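Local coordinates for sensor protein (Thermotoga maritima, PDB 3A0S) that is the PAS domain of ThkA, a sensor histidine kinase that probably uses ATP to phosphorylate a histidine in two-component signalling, at residues D42-A50 and Y65-F76. Sequence-based numbering, arbitrary orientation.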
loop_
_atom_site.group_PDB
_atom_site.type_symbol
_atom_site.label_atom_id
_atom_site.label_comp_id
_atom_site.label_asym_id
_atom_site.label_seq_id
_atom_site.Cartn_x
_atom_site.Cartn_y
_atom_site.Cartn_z
ATOM N N ASP A 42 -7.294 -7.850 -7.308
ATOM C CA ASP A 42 -7.171 -8.309 -5.912
ATOM C C ASP A 42 -6.767 -7.159 -5.012
ATOM O O ASP A 42 -6.881 -7.277 -3.791
ATOM C CB ASP A 42 -6.130 -9.453 -5.711
ATOM C CG ASP A 42 -6.549 -10.801 -6.324
ATOM O OD1 ASP A 42 -7.736 -11.031 -6.617
ATOM O OD2 ASP A 42 -5.640 -11.663 -6.449
ATOM N N PHE A 43 -6.213 -6.087 -5.596
ATOM C CA PHE A 43 -5.761 -4.923 -4.807
ATOM C C PHE A 43 -6.661 -3.722 -4.950
ATOM O O PHE A 43 -6.364 -2.669 -4.408
ATOM C CB PHE A 43 -4.327 -4.498 -5.178
ATOM C CG PHE A 43 -3.304 -5.504 -4.799
ATOM C CD1 PHE A 43 -2.722 -5.487 -3.538
ATOM C CD2 PHE A 43 -2.941 -6.494 -5.700
ATOM C CE1 PHE A 43 -1.772 -6.427 -3.196
ATOM C CE2 PHE A 43 -1.987 -7.449 -5.371
ATOM C CZ PHE A 43 -1.410 -7.413 -4.102
ATOM N N GLU A 44 -7.768 -3.886 -5.655
ATOM C CA GLU A 44 -8.700 -2.786 -5.914
ATOM C C GLU A 44 -9.223 -2.193 -4.620
ATOM O O GLU A 44 -9.294 -0.973 -4.478
ATOM C CB GLU A 44 -9.885 -3.252 -6.774
ATOM C CG GLU A 44 -9.521 -3.851 -8.134
ATOM C CD GLU A 44 -9.250 -5.371 -8.133
ATOM O OE1 GLU A 44 -9.157 -6.051 -7.067
ATOM O OE2 GLU A 44 -9.119 -5.893 -9.258
ATOM N N GLU A 45 -9.611 -3.055 -3.681
ATOM C CA GLU A 45 -10.132 -2.578 -2.405
ATOM C C GLU A 45 -9.079 -1.877 -1.542
ATOM O O GLU A 45 -9.322 -0.790 -1.005
ATOM C CB GLU A 45 -10.743 -3.723 -1.624
ATOM C CG GLU A 45 -11.306 -3.304 -0.286
ATOM C CD GLU A 45 -12.133 -4.413 0.341
ATOM O OE1 GLU A 45 -11.616 -5.550 0.492
ATOM O OE2 GLU A 45 -13.313 -4.152 0.664
ATOM N N ILE A 46 -7.913 -2.507 -1.404
ATOM C CA ILE A 46 -6.797 -1.862 -0.691
ATOM C C ILE A 46 -6.463 -0.501 -1.330
ATOM O O ILE A 46 -6.223 0.481 -0.620
ATOM C CB ILE A 46 -5.566 -2.779 -0.640
ATOM C CG1 ILE A 46 -5.834 -3.913 0.353
ATOM C CG2 ILE A 46 -4.328 -2.010 -0.212
ATOM C CD1 ILE A 46 -4.947 -5.160 0.112
ATOM N N GLY A 47 -6.504 -0.453 -2.659
ATOM C CA GLY A 47 -6.235 0.790 -3.394
ATOM C C GLY A 47 -7.273 1.838 -3.050
ATOM O O GLY A 47 -6.945 3.001 -2.861
ATOM N N SER A 48 -8.536 1.422 -2.957
ATOM C CA SER A 48 -9.616 2.335 -2.584
ATOM C C SER A 48 -9.489 2.865 -1.150
ATOM O O SER A 48 -9.659 4.068 -0.934
ATOM C CB SER A 48 -10.975 1.644 -2.783
ATOM O OG SER A 48 -12.048 2.559 -2.685
ATOM N N VAL A 49 -9.130 2.001 -0.188
ATOM C CA VAL A 49 -8.906 2.451 1.185
ATOM C C VAL A 49 -7.739 3.466 1.232
ATOM O O VAL A 49 -7.807 4.478 1.931
ATOM C CB VAL A 49 -8.630 1.276 2.159
ATOM C CG1 VAL A 49 -8.260 1.786 3.551
ATOM C CG2 VAL A 49 -9.864 0.364 2.247
ATOM N N ALA A 50 -6.677 3.211 0.462
ATOM C CA ALA A 50 -5.530 4.136 0.453
ATOM C C ALA A 50 -5.967 5.511 -0.057
ATOM O O ALA A 50 -5.511 6.536 0.443
ATOM C CB ALA A 50 -4.393 3.558 -0.426
ATOM N N TYR A 65 -7.931 -8.316 7.956
ATOM C CA TYR A 65 -8.196 -8.180 6.518
ATOM C C TYR A 65 -7.814 -9.490 5.860
ATOM O O TYR A 65 -6.657 -9.877 5.875
ATOM C CB TYR A 65 -7.420 -7.013 5.864
ATOM C CG TYR A 65 -7.846 -6.745 4.416
ATOM C CD1 TYR A 65 -7.325 -7.502 3.361
ATOM C CD2 TYR A 65 -8.789 -5.755 4.106
ATOM C CE1 TYR A 65 -7.726 -7.279 2.027
ATOM C CE2 TYR A 65 -9.192 -5.523 2.776
ATOM C CZ TYR A 65 -8.659 -6.289 1.744
ATOM O OH TYR A 65 -9.065 -6.072 0.427
ATOM N N LYS A 66 -8.787 -10.194 5.299
ATOM C CA LYS A 66 -8.486 -11.500 4.735
ATOM C C LYS A 66 -7.947 -11.380 3.312
ATOM O O LYS A 66 -8.532 -10.692 2.461
ATOM C CB LYS A 66 -9.709 -12.422 4.779
ATOM C CG LYS A 66 -9.356 -13.894 4.660
ATOM C CD LYS A 66 -10.615 -14.754 4.568
ATOM C CE LYS A 66 -10.314 -16.115 3.954
ATOM N NZ LYS A 66 -10.273 -17.232 4.943
ATOM N N PHE A 67 -6.828 -12.052 3.072
ATOM C CA PHE A 67 -6.202 -12.095 1.761
ATOM C C PHE A 67 -5.681 -13.508 1.584
ATOM O O PHE A 67 -4.874 -13.990 2.380
ATOM C CB PHE A 67 -5.059 -11.072 1.660
ATOM C CG PHE A 67 -4.906 -10.452 0.287
ATOM C CD1 PHE A 67 -4.291 -11.148 -0.748
ATOM C CD2 PHE A 67 -5.381 -9.170 0.031
ATOM C CE1 PHE A 67 -4.150 -10.567 -2.023
ATOM C CE2 PHE A 67 -5.242 -8.589 -1.237
ATOM C CZ PHE A 67 -4.627 -9.284 -2.257
ATOM N N GLY A 68 -6.178 -14.190 0.558
ATOM C CA GLY A 68 -5.856 -15.594 0.362
ATOM C C GLY A 68 -6.417 -16.417 1.504
ATOM O O GLY A 68 -7.598 -16.306 1.834
ATOM N N GLU A 69 -5.544 -17.204 2.125
ATOM C CA GLU A 69 -5.882 -18.142 3.200
ATOM C C GLU A 69 -5.705 -17.572 4.629
ATOM O O GLU A 69 -5.965 -18.275 5.614
ATOM C CB GLU A 69 -4.990 -19.384 3.031
ATOM C CG GLU A 69 -5.452 -20.660 3.721
ATOM C CD GLU A 69 -5.090 -21.910 2.918
ATOM O OE1 GLU A 69 -4.637 -21.756 1.757
ATOM O OE2 GLU A 69 -5.266 -23.044 3.434
ATOM N N ARG A 70 -5.263 -16.320 4.751
ATOM C CA ARG A 70 -4.925 -15.770 6.081
ATOM C C ARG A 70 -5.529 -14.401 6.366
ATOM O O ARG A 70 -5.984 -13.702 5.451
ATOM C CB ARG A 70 -3.401 -15.712 6.290
ATOM C CG ARG A 70 -2.667 -17.021 6.059
ATOM C CD ARG A 70 -1.314 -17.054 6.775
ATOM N NE ARG A 70 -0.378 -16.003 6.351
ATOM C CZ ARG A 70 0.448 -16.083 5.306
ATOM N NH1 ARG A 70 0.459 -17.158 4.523
ATOM N NH2 ARG A 70 1.267 -15.070 5.034
ATOM N N TYR A 71 -5.521 -14.027 7.648
ATOM C CA TYR A 71 -5.876 -12.684 8.080
ATOM C C TYR A 71 -4.606 -11.889 8.365
ATOM O O TYR A 71 -3.641 -12.401 8.951
ATOM C CB TYR A 71 -6.772 -12.711 9.328
ATOM C CG TYR A 71 -8.206 -13.113 9.040
ATOM C CD1 TYR A 71 -9.127 -12.167 8.628
ATOM C CD2 TYR A 71 -8.624 -14.419 9.206
ATOM C CE1 TYR A 71 -10.445 -12.493 8.352
ATOM C CE2 TYR A 71 -9.946 -14.773 8.931
ATOM C CZ TYR A 71 -10.846 -13.797 8.504
ATOM O OH TYR A 71 -12.173 -14.104 8.233
ATOM N N PHE A 72 -4.666 -10.632 7.958
ATOM C CA PHE A 72 -3.561 -9.687 8.081
ATOM C C PHE A 72 -3.961 -8.386 8.762
ATOM O O PHE A 72 -5.117 -7.938 8.636
ATOM C CB PHE A 72 -3.013 -9.359 6.684
ATOM C CG PHE A 72 -2.404 -10.525 5.996
ATOM C CD1 PHE A 72 -1.069 -10.836 6.194
ATOM C CD2 PHE A 72 -3.180 -11.339 5.160
ATOM C CE1 PHE A 72 -0.496 -11.934 5.578
ATOM C CE2 PHE A 72 -2.627 -12.453 4.556
ATOM C CZ PHE A 72 -1.287 -12.752 4.735
ATOM N N ASN A 73 -2.973 -7.771 9.428
ATOM C CA ASN A 73 -3.017 -6.363 9.810
ATOM C C ASN A 73 -2.585 -5.543 8.583
ATOM O O ASN A 73 -1.609 -5.868 7.915
ATOM C CB ASN A 73 -1.980 -6.048 10.878
ATOM C CG ASN A 73 -2.216 -6.728 12.205
ATOM O OD1 ASN A 73 -3.278 -7.277 12.478
ATOM N ND2 ASN A 73 -1.194 -6.664 13.064
ATOM N N ILE A 74 -3.289 -4.463 8.295
ATOM C CA ILE A 74 -2.845 -3.545 7.248
ATOM C C ILE A 74 -2.865 -2.114 7.787
ATOM O O ILE A 74 -3.886 -1.647 8.302
ATOM C CB ILE A 74 -3.688 -3.670 5.964
ATOM C CG1 ILE A 74 -3.742 -5.128 5.483
ATOM C CG2 ILE A 74 -3.156 -2.738 4.862
ATOM C CD1 ILE A 74 -4.469 -5.340 4.157
ATOM N N ARG A 75 -1.736 -1.412 7.685
ATOM C CA ARG A 75 -1.707 -0.007 8.095
ATOM C C ARG A 75 -1.536 0.831 6.849
ATOM O O ARG A 75 -0.773 0.482 5.953
ATOM C CB ARG A 75 -0.535 0.258 9.047
ATOM C CG ARG A 75 -0.410 1.716 9.535
ATOM C CD ARG A 75 0.666 1.852 10.618
ATOM N NE ARG A 75 2.000 1.513 10.113
ATOM C CZ ARG A 75 2.894 0.773 10.767
ATOM N NH1 ARG A 75 2.620 0.281 11.968
ATOM N NH2 ARG A 75 4.079 0.532 10.228
ATOM N N PHE A 76 -2.254 1.946 6.809
ATOM C CA PHE A 76 -2.152 2.930 5.740
ATOM C C PHE A 76 -1.714 4.244 6.350
ATOM O O PHE A 76 -2.415 4.814 7.208
ATOM C CB PHE A 76 -3.516 3.144 5.095
ATOM C CG PHE A 76 -4.135 1.913 4.506
ATOM C CD1 PHE A 76 -4.780 0.961 5.293
ATOM C CD2 PHE A 76 -4.112 1.738 3.144
ATOM C CE1 PHE A 76 -5.384 -0.153 4.703
ATOM C CE2 PHE A 76 -4.697 0.642 2.550
ATOM C CZ PHE A 76 -5.346 -0.299 3.310
HETATM O O HOH W 1 -7.836 -5.368 -2.118
#
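V49 lies on one face of the F76 ring, its CG1 3.7 Å from the ring centroid and 15° off the normal, a CH-pi contact displaced toward the CZ and CE1 rim. That branch stands anti to the backbone N (chi1 174°), which carries it out over the ring, while I46 CG2 and A50 CB pack against F76 CE2 and CD2 respectively, the I46 side chain crossing that of F76 at about a right angle. F67 CZ rests over the rim of one face of F43, the two ring planes meeting obliquely at 40°. F25 meets both phenylalanines edge-to-face, and F67 CD2 lies in plane at the edge of the Y65 ring. In this way the helix 44-56 of the PAS fold is packed on the antiparallel sheet, here against the hairpin of strands 60-67 and 70-80, whose type II' turn runs from F67 to R70. I46 CD1 sits 3.7 Å from F67 CE2 and 4.1 Å from I74 CD1, and I92 of strand 87-95 also touches I46. At the more exposed margin the interaction turns polar. Y65 OH donates to the anti lone pair of E45 OE1 at 2.6 Å, the extended glutamate running past the phenol in the opposite direction. One water donates to Y65 OH (2.9 Å from its O) and to D42 O, and accepts from I46 N, tying the helix start to edge strand 60-67.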